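Local coordinates for protein 3-oxo-glucose-6-phosphate:glutamate aminotransferase (Bacillus subtilis subsp. subtilis, PDB 4K2M) that catalyses the reversible, pyridoxal phosphate-dependent transfer of an amino group from glutamate to 3-dehydro-glucose 6-phosphate, giving kanosamine 6-phosphate for antibiotic biosynthesis, at residues E41-K44 and Q45-E49; L138-N141 and P142-V146; N299-A302 and A303-L306; D324-I327 and T328-E332. All coordinates share one frame; numbering follows the deposited sequence.

How the interactions relate
All four interactions are local, each within one continuous run of chain, and none touches another. Interaction 1 belongs to the N-terminal domain, the other three to the aminotransferase part. Interaction 3 lies nearest the substrate: the side chain of Asn-299 is about 9 Å from the bound external aldimine of pyridoxal phosphate with kanosamine 6-phosphate and about 6 Å from that of Thr-100, a substrate-binding residue. Interactions 1, 2 and 4 lie away from the annotated sites; in interaction 2 the side chain of Val-146 is about 12 Å from the ligand. Interactions 1 and 3 approach to about 7 Å between nearest atoms. Interactions 1 and 2, on opposite sides of the chain's centre, have their own centres 47 Å apart.

Interaction 1: residues E41-K44 and Q45-E49; sequences ERWK and QVLKE
Trp-43 meets Val-46 and Leu-47, the residues three and four places further on, where helix 41-46 comes to its end. The apolar contact is made by the six-membered part of the indole. CG1 of Val-46 arrives at the ring edge, near its plane, and lies 3.8 Å from Trp-43 CZ3. Leu-47 approaches obliquely instead: its branch carbon CG is 3.6 Å from Trp-43 CE3, with both methyl groups also near that corner of the indole. Val-46 splits its branches between the indole and a carbonyl: CG1, anti to the backbone N (chi1 163°), goes to the ring, and CG2 lies 3.2 Å from Arg-42 O.

The backbone is joined by the hydrogen bond from Leu-47 N to Trp-43 O, 2.7 Å long. It is short and fairly straight (160° at the hydrogen), and makes the last helical turn just as Leu-47 leaves helical geometry; a type I beta turn from Val-46 to Glu-49 then carries the chain away. On the polar side, Lys-48 passes its aliphatic CG 3.4 Å from Lys-44 O, and in the conformer described Arg-42 forms a salt bridge with Asp-85.

Within the N-terminal domain, the buried indole touches Leu-19 and Leu-23 of helix 13-24, and Ile-9 of strand 7-9 touches both Trp-43 and Leu-47. Phe-317 of helix 312-329 meets the indole edge-to-face and so connects Trp-43 to the aminotransferase part.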
# COMPACT_ATOMS: atom_id res chain seq x y z
N GLU A 41 -15.88 -22.08 3.07
CA GLU A 41 -17.16 -21.86 2.39
C GLU A 41 -17.31 -22.64 1.09
O GLU A 41 -18.37 -23.21 0.81
CB GLU A 41 -17.42 -20.36 2.18
CG GLU A 41 -17.90 -19.64 3.43
CD GLU A 41 -19.27 -20.13 3.89
OE1 GLU A 41 -19.43 -20.39 5.11
OE2 GLU A 41 -20.18 -20.25 3.04
N ARG A 42 -16.24 -22.70 0.29
CA ARG A 42 -16.32 -23.39 -0.99
C ARG A 42 -16.33 -24.91 -0.85
O ARG A 42 -16.70 -25.61 -1.79
CB ARG A 42 -15.21 -22.90 -1.94
CG ARG A 42 -15.42 -21.46 -2.42
CD ARG A 42 -16.70 -21.35 -3.25
NE ARG A 42 -17.18 -19.97 -3.39
CZ ARG A 42 -18.08 -19.40 -2.59
NH1 ARG A 42 -18.58 -20.08 -1.56
NH2 ARG A 42 -18.46 -18.15 -2.80
N TRP A 43 -15.95 -25.41 0.32
CA TRP A 43 -16.02 -26.86 0.59
C TRP A 43 -17.48 -27.30 0.74
O TRP A 43 -17.84 -28.42 0.35
CB TRP A 43 -15.27 -27.21 1.87
CG TRP A 43 -13.83 -27.64 1.73
CD1 TRP A 43 -12.78 -27.20 2.48
CD2 TRP A 43 -13.30 -28.63 0.83
NE1 TRP A 43 -11.62 -27.85 2.11
CE2 TRP A 43 -11.91 -28.72 1.09
CE3 TRP A 43 -13.86 -29.44 -0.16
CZ2 TRP A 43 -11.07 -29.59 0.39
CZ3 TRP A 43 -13.03 -30.30 -0.86
CH2 TRP A 43 -11.66 -30.38 -0.59
N LYS A 44 -18.30 -26.42 1.31
CA LYS A 44 -19.70 -26.73 1.63
C LYS A 44 -20.49 -27.34 0.48
O LYS A 44 -21.15 -28.38 0.64
CB LYS A 44 -20.42 -25.48 2.12
CG LYS A 44 -20.07 -25.05 3.54
CD LYS A 44 -20.90 -23.83 3.93
CE LYS A 44 -21.13 -23.76 5.43
NZ LYS A 44 -22.58 -23.87 5.76
N GLN A 45 -20.45 -26.70 -0.68
CA GLN A 45 -21.20 -27.20 -1.83
C GLN A 45 -20.51 -28.44 -2.38
O GLN A 45 -21.15 -29.42 -2.77
CB GLN A 45 -21.30 -26.13 -2.92
CG GLN A 45 -21.91 -26.62 -4.24
CD GLN A 45 -23.38 -27.00 -4.12
OE1 GLN A 45 -24.12 -26.42 -3.32
NE2 GLN A 45 -23.80 -27.98 -4.91
N VAL A 46 -19.18 -28.38 -2.38
CA VAL A 46 -18.36 -29.41 -3.00
C VAL A 46 -18.57 -30.75 -2.29
O VAL A 46 -18.75 -31.78 -2.93
CB VAL A 46 -16.86 -29.00 -2.99
CG1 VAL A 46 -15.97 -30.19 -3.21
CG2 VAL A 46 -16.60 -27.91 -4.04
N LEU A 47 -18.58 -30.72 -0.96
CA LEU A 47 -18.66 -31.94 -0.17
C LEU A 47 -20.07 -32.46 0.03
O LEU A 47 -20.29 -33.39 0.81
CB LEU A 47 -17.98 -31.73 1.19
CG LEU A 47 -16.47 -31.57 1.09
CD1 LEU A 47 -15.85 -31.43 2.46
CD2 LEU A 47 -15.88 -32.77 0.35
N LYS A 48 -21.04 -31.86 -0.66
CA LYS A 48 -22.42 -32.34 -0.54
C LYS A 48 -22.52 -33.76 -1.08
O LYS A 48 -23.36 -34.55 -0.63
CB LYS A 48 -23.38 -31.41 -1.30
CG LYS A 48 -23.85 -30.20 -0.49
CD LYS A 48 -24.85 -29.36 -1.29
CE LYS A 48 -25.54 -28.34 -0.40
NZ LYS A 48 -24.56 -27.42 0.26
N GLU A 49 -21.66 -34.08 -2.04
CA GLU A 49 -21.65 -35.41 -2.63
C GLU A 49 -20.27 -36.02 -2.52
O GLU A 49 -19.29 -35.32 -2.30
CB GLU A 49 -22.08 -35.36 -4.10
CG GLU A 49 -23.45 -34.72 -4.34
CD GLU A 49 -24.61 -35.57 -3.83
OE1 GLU A 49 -24.38 -36.72 -3.40
OE2 GLU A 49 -25.76 -35.08 -3.87

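Interaction 2: residues L138-N141 and P142-V146; sequences LGLN and PGDEV
The carboxylate of Asp-144 reaches back to the backbone of Asn-141, three residues earlier, and fastens the loop between helix 127-137 and strand 145-148. Its CG stands anti to the carbonyl carbon (chi1 -79°), which places OD2 2.7 Å from Asn-141 N. The N-H points almost straight at this oxygen, 177° at the hydrogen, but meets it from above the carboxylate plane, 60° out of it.

Two waters extend the grip. One donates to both Asp-144 OD2 and Gly-139 O, so that OD2 receives two hydrogen bonds. The second water donates to Asp-144 OD1, its oxygen 2.7 Å from OD1, and accepts from Asn-141 ND2, thereby tying the amide of the asparagine to the acid indirectly.

Asn-141 and Asp-144 are also the ends of a type II beta turn, closed by Asp-144 N bonding to Asn-141 O at 3.0 Å; Gly-143 occupies its third position with positive phi. Just before, Gly-139 ends helix 127-137 in a Schellman motif, its phi again positive.

Leu-140 turns inward. With CG anti to its own N (chi1 -176°), it slides past Asp-144 in the opposite direction, CG lying 4.0 Å from Asp-144 CB. Its CD1 continues to Val-146 CG2, 3.9 Å away, where the two side chains cross at about a right angle. Phe-194 of strand 192-195 packs on Leu-140, and Val-160 of helix 154-163 on Val-146.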
# COMPACT_ATOMS: atom_id res chain seq x y z
N LEU A 138 8.33 -4.50 18.26
CA LEU A 138 9.06 -5.35 19.20
C LEU A 138 10.25 -4.62 19.82
O LEU A 138 10.95 -5.18 20.66
CB LEU A 138 9.55 -6.61 18.49
CG LEU A 138 8.54 -7.75 18.31
CD1 LEU A 138 9.08 -8.78 17.31
CD2 LEU A 138 8.27 -8.42 19.65
N GLY A 139 10.49 -3.39 19.41
CA GLY A 139 11.52 -2.57 20.03
C GLY A 139 12.85 -2.53 19.31
O GLY A 139 13.86 -2.19 19.93
N LEU A 140 12.86 -2.88 18.03
CA LEU A 140 14.12 -2.84 17.27
C LEU A 140 14.71 -1.44 17.25
O LEU A 140 14.04 -0.48 16.87
CB LEU A 140 13.96 -3.32 15.82
CG LEU A 140 15.31 -3.36 15.07
CD1 LEU A 140 15.44 -4.60 14.20
CD2 LEU A 140 15.56 -2.10 14.22
N ASN A 141 15.98 -1.34 17.64
CA ASN A 141 16.74 -0.09 17.55
C ASN A 141 17.83 -0.23 16.49
O ASN A 141 18.28 -1.34 16.22
CB ASN A 141 17.38 0.21 18.90
CG ASN A 141 16.36 0.44 19.99
OD1 ASN A 141 15.40 1.19 19.80
ND2 ASN A 141 16.55 -0.22 21.12
N PRO A 142 18.25 0.89 15.88
CA PRO A 142 19.26 0.79 14.82
C PRO A 142 20.50 0.06 15.32
O PRO A 142 20.95 0.30 16.45
CB PRO A 142 19.60 2.25 14.52
CG PRO A 142 18.34 2.98 14.84
CD PRO A 142 17.80 2.28 16.06
N GLY A 143 21.01 -0.87 14.51
CA GLY A 143 22.16 -1.66 14.89
C GLY A 143 21.84 -3.01 15.50
O GLY A 143 22.73 -3.87 15.58
N ASP A 144 20.60 -3.21 15.95
CA ASP A 144 20.19 -4.48 16.51
C ASP A 144 20.32 -5.56 15.45
O ASP A 144 19.93 -5.36 14.30
CB ASP A 144 18.71 -4.44 16.93
CG ASP A 144 18.48 -3.73 18.24
OD1 ASP A 144 19.45 -3.39 18.94
OD2 ASP A 144 17.29 -3.54 18.58
N GLU A 145 20.84 -6.71 15.85
CA GLU A 145 21.06 -7.79 14.90
C GLU A 145 19.84 -8.72 14.83
O GLU A 145 19.17 -9.00 15.83
CB GLU A 145 22.34 -8.57 15.24
CG GLU A 145 23.61 -7.81 14.84
CD GLU A 145 24.89 -8.48 15.30
OE1 GLU A 145 24.83 -9.57 15.91
OE2 GLU A 145 25.97 -7.90 15.04
N VAL A 146 19.57 -9.19 13.62
CA VAL A 146 18.43 -10.05 13.36
C VAL A 146 18.93 -11.27 12.63
O VAL A 146 19.38 -11.16 11.49
CB VAL A 146 17.40 -9.33 12.45
CG1 VAL A 146 16.20 -10.27 12.15
CG2 VAL A 146 16.92 -8.04 13.09
O HOH W 1 16.06 -3.66 20.95
O HOH W 2 18.96 -2.17 21.28

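Interaction 3: residues N299-A302 and A303-L306; sequences NLQA and AIGL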
# COMPACT_ATOMS: atom_id res chain seq x y z
N ASN A 299 -9.53 -0.73 3.22
CA ASN A 299 -10.88 -1.28 3.39
C ASN A 299 -11.35 -2.00 2.14
O ASN A 299 -11.99 -3.06 2.21
CB ASN A 299 -11.85 -0.14 3.76
CG ASN A 299 -13.24 -0.64 4.11
OD1 ASN A 299 -13.42 -1.39 5.08
ND2 ASN A 299 -14.24 -0.20 3.36
N LEU A 300 -11.07 -1.42 0.97
CA LEU A 300 -11.49 -2.05 -0.28
C LEU A 300 -10.87 -3.43 -0.41
O LEU A 300 -11.56 -4.40 -0.76
CB LEU A 300 -11.13 -1.17 -1.50
CG LEU A 300 -11.62 -1.74 -2.84
CD1 LEU A 300 -12.64 -0.81 -3.47
CD2 LEU A 300 -10.46 -1.97 -3.81
N GLN A 301 -9.59 -3.55 -0.07
CA GLN A 301 -8.92 -4.85 -0.18
C GLN A 301 -9.41 -5.83 0.88
O GLN A 301 -9.44 -7.04 0.63
CB GLN A 301 -7.39 -4.71 -0.07
CG GLN A 301 -6.73 -3.98 -1.24
CD GLN A 301 -7.02 -4.61 -2.61
OE1 GLN A 301 -7.30 -5.81 -2.72
NE2 GLN A 301 -6.96 -3.79 -3.66
N ALA A 302 -9.76 -5.33 2.06
CA ALA A 302 -10.32 -6.21 3.10
C ALA A 302 -11.67 -6.77 2.64
O ALA A 302 -11.98 -7.93 2.90
CB ALA A 302 -10.44 -5.46 4.44
N ALA A 303 -12.47 -5.96 1.95
CA ALA A 303 -13.73 -6.47 1.42
C ALA A 303 -13.47 -7.56 0.39
O ALA A 303 -14.17 -8.57 0.35
CB ALA A 303 -14.56 -5.33 0.79
N ILE A 304 -12.47 -7.35 -0.45
CA ILE A 304 -12.12 -8.34 -1.46
C ILE A 304 -11.58 -9.60 -0.77
O ILE A 304 -11.88 -10.73 -1.18
CB ILE A 304 -11.06 -7.78 -2.43
CG1 ILE A 304 -11.71 -6.79 -3.39
CG2 ILE A 304 -10.39 -8.90 -3.24
CD1 ILE A 304 -10.70 -6.05 -4.27
N GLY A 305 -10.78 -9.39 0.27
CA GLY A 305 -10.20 -10.50 1.02
C GLY A 305 -11.26 -11.38 1.65
O GLY A 305 -11.11 -12.61 1.71
N LEU A 306 -12.35 -10.76 2.11
CA LEU A 306 -13.41 -11.52 2.74
C LEU A 306 -14.11 -12.40 1.71
O LEU A 306 -14.73 -13.40 2.06
CB LEU A 306 -14.40 -10.59 3.44
CG LEU A 306 -13.82 -9.99 4.71
CD1 LEU A 306 -14.60 -8.78 5.19
CD2 LEU A 306 -13.75 -11.06 5.81
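Asn-299 meets Ala-303 through the backbone, its O accepting from Ala-303 N at 3.0 Å to start a run of four i to i+4 hydrogen bonds through helix 299-308. Its amide is engaged beyond the helix, with ND2 bonded to Lys-98 O. The Asn-299 backbone is also hydrogen-bonded to that of Thr-100, a substrate-binding residue, which joins the start of the helix to the substrate-binding loop. Leu-300 follows: its O receives Ile-304 N, and its side chain crosses that of Ile-304 at a slant, CD2 standing 4.1 Å from Ile-304 CD1.

Gln-301 lies side by side with Ile-304, the two side chains pointing the same way. A bend at chi2 (-57°) brings OE1 to 3.7 Å from Ile-304 CD1, a van der Waals contact of the methyl with an oxygen that accepts a hydrogen bond from Cys-254 N. The backbone O of Gln-301 takes Gly-305 N at 2.7 Å, the shortest of the four helical bonds. Gly-305 keeps ordinary helical angles and has no side chain to crowd the carbonyls of Gln-301 and Ala-302 in the turn before it.

Ala-302 closes the series by accepting from Leu-306 N at 3.0 Å. Leu-306 also settles its branch carbon against this carbonyl, CG being 3.3 Å from Ala-302 O.

Around this largely buried helix, helix 80-93 receives Leu-300, Ala-303 and Ile-304 through Leu-90, Val-93 and Ile-86, while helix 103-116 presents Phe-108 to Ala-302 and Tyr-104 to Ala-303 and Leu-306. At the dimer interface, Leu-300 packs on Gln-301 of the second subunit and Gln-301 on Leu-300 of that subunit.

Interaction 4: residues D324-I327 and T328-E332; sequences DRYI and TQLAE
Arg-325 and Gln-329 cross one helical turn apart, with the amide nitrogen of the glutamine over one face of the guanidinium. Gln-329 NE2 is 3.4 Å above that plane, offset toward its rim, and 3.6 Å from Arg-325 NE. The two flat groups are inclined by 59° to each other, so they do not stack. Arg-325 reaches this position with CG anti to the backbone N (chi1 -165°) and an extended chain; its nitrogens bond outward, NH1 to Gln-426 and NH2, in a salt bridge, to Asp-427.

Asp-324 and Thr-328 instead run side by side in the same direction. Asp-324 OD1 and Thr-328 OG1 are 3.8 Å apart, and two waters span the pair. One donates to OD1 and the other to OD2 of the aspartate, and each is also hydrogen-bonded to the threonine hydroxyl, at 2.9 and 2.6 Å from Thr-328 OG1 respectively.

Tyr-326 and Leu-330 likewise point the same way, with Leu-330 CD1 set obliquely to the tyrosine ring and 4.0 Å from Tyr-326 CD1. Leu-415 of strand 412-415 touches both. The phenol OH is hydrogen-bonded to Pro-416 O.

Beneath these pairs run regular i to i+4 bonds, the last from Leu-330 N to Tyr-326 O at 2.9 Å, where helix 312-329 gives way to helix 331-335. The side chains of Tyr-326 and Leu-330 meet through carbon atoms. The Asp-324 carboxylate, probably kept anionic by its salt bridge to Lys-24, reaches Thr-328 through water, whereas Arg-325 directs its charge to Asp-427 and meets Gln-329 by face contact.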
# COMPACT_ATOMS: atom_id res chain seq x y z
N ASP A 324 1.38 -33.98 -3.62
CA ASP A 324 1.35 -35.43 -3.41
C ASP A 324 1.53 -36.16 -4.74
O ASP A 324 2.23 -37.18 -4.80
CB ASP A 324 0.02 -35.82 -2.75
CG ASP A 324 -0.11 -37.32 -2.51
OD1 ASP A 324 0.77 -37.92 -1.85
OD2 ASP A 324 -1.10 -37.89 -2.98
N ARG A 325 0.92 -35.64 -5.79
CA ARG A 325 0.95 -36.28 -7.10
C ARG A 325 2.36 -36.20 -7.71
O ARG A 325 2.85 -37.18 -8.27
CB ARG A 325 -0.10 -35.66 -8.02
CG ARG A 325 -0.41 -36.46 -9.29
CD ARG A 325 -1.74 -35.99 -9.88
NE ARG A 325 -2.18 -36.79 -11.04
CZ ARG A 325 -1.90 -36.50 -12.31
NH1 ARG A 325 -1.15 -35.46 -12.61
NH2 ARG A 325 -2.37 -37.27 -13.30
N TYR A 326 3.00 -35.04 -7.58
CA TYR A 326 4.41 -34.91 -7.99
C TYR A 326 5.28 -35.89 -7.22
O TYR A 326 6.15 -36.55 -7.80
CB TYR A 326 4.94 -33.51 -7.69
CG TYR A 326 4.74 -32.46 -8.76
CD1 TYR A 326 4.93 -32.74 -10.11
CD2 TYR A 326 4.40 -31.16 -8.40
CE1 TYR A 326 4.78 -31.76 -11.08
CE2 TYR A 326 4.25 -30.17 -9.36
CZ TYR A 326 4.43 -30.48 -10.69
OH TYR A 326 4.27 -29.49 -11.63
N ILE A 327 5.10 -35.95 -5.90
CA ILE A 327 6.02 -36.74 -5.07
C ILE A 327 5.88 -38.22 -5.40
O ILE A 327 6.87 -38.94 -5.51
CB ILE A 327 5.80 -36.46 -3.58
CG1 ILE A 327 6.27 -35.04 -3.24
CG2 ILE A 327 6.54 -37.49 -2.71
CD1 ILE A 327 5.82 -34.55 -1.84
N THR A 328 4.64 -38.66 -5.57
CA THR A 328 4.40 -40.06 -5.91
C THR A 328 4.87 -40.39 -7.33
O THR A 328 5.58 -41.38 -7.54
CB THR A 328 2.91 -40.40 -5.71
OG1 THR A 328 2.58 -40.22 -4.33
CG2 THR A 328 2.62 -41.86 -6.12
N GLN A 329 4.48 -39.58 -8.32
CA GLN A 329 4.72 -39.97 -9.71
C GLN A 329 6.17 -39.75 -10.16
O GLN A 329 6.62 -40.38 -11.11
CB GLN A 329 3.69 -39.33 -10.66
CG GLN A 329 2.25 -39.87 -10.40
CD GLN A 329 1.26 -39.58 -11.52
OE1 GLN A 329 1.63 -39.34 -12.67
NE2 GLN A 329 -0.03 -39.62 -11.17
N LEU A 330 6.90 -38.87 -9.46
CA LEU A 330 8.31 -38.65 -9.77
C LEU A 330 9.22 -39.53 -8.93
O LEU A 330 10.44 -39.43 -9.03
CB LEU A 330 8.71 -37.18 -9.58
CG LEU A 330 8.00 -36.19 -10.50
CD1 LEU A 330 8.42 -34.78 -10.12
CD2 LEU A 330 8.32 -36.47 -11.97
N ALA A 331 8.63 -40.38 -8.10
CA ALA A 331 9.37 -41.18 -7.12
C ALA A 331 10.61 -41.88 -7.67
O ALA A 331 11.67 -41.89 -7.03
CB ALA A 331 8.45 -42.22 -6.49
N GLU A 332 10.48 -42.48 -8.85
CA GLU A 332 11.57 -43.27 -9.42
C GLU A 332 12.82 -42.42 -9.62
O GLU A 332 13.94 -42.90 -9.40
CB GLU A 332 11.15 -43.88 -10.76
CG GLU A 332 12.15 -44.88 -11.32
CD GLU A 332 11.94 -45.16 -12.81
OE1 GLU A 332 10.77 -45.22 -13.26
OE2 GLU A 332 12.95 -45.31 -13.53
O HOH W 3 3.34 -38.49 -2.10
O HOH W 4 0.01 -40.16 -4.25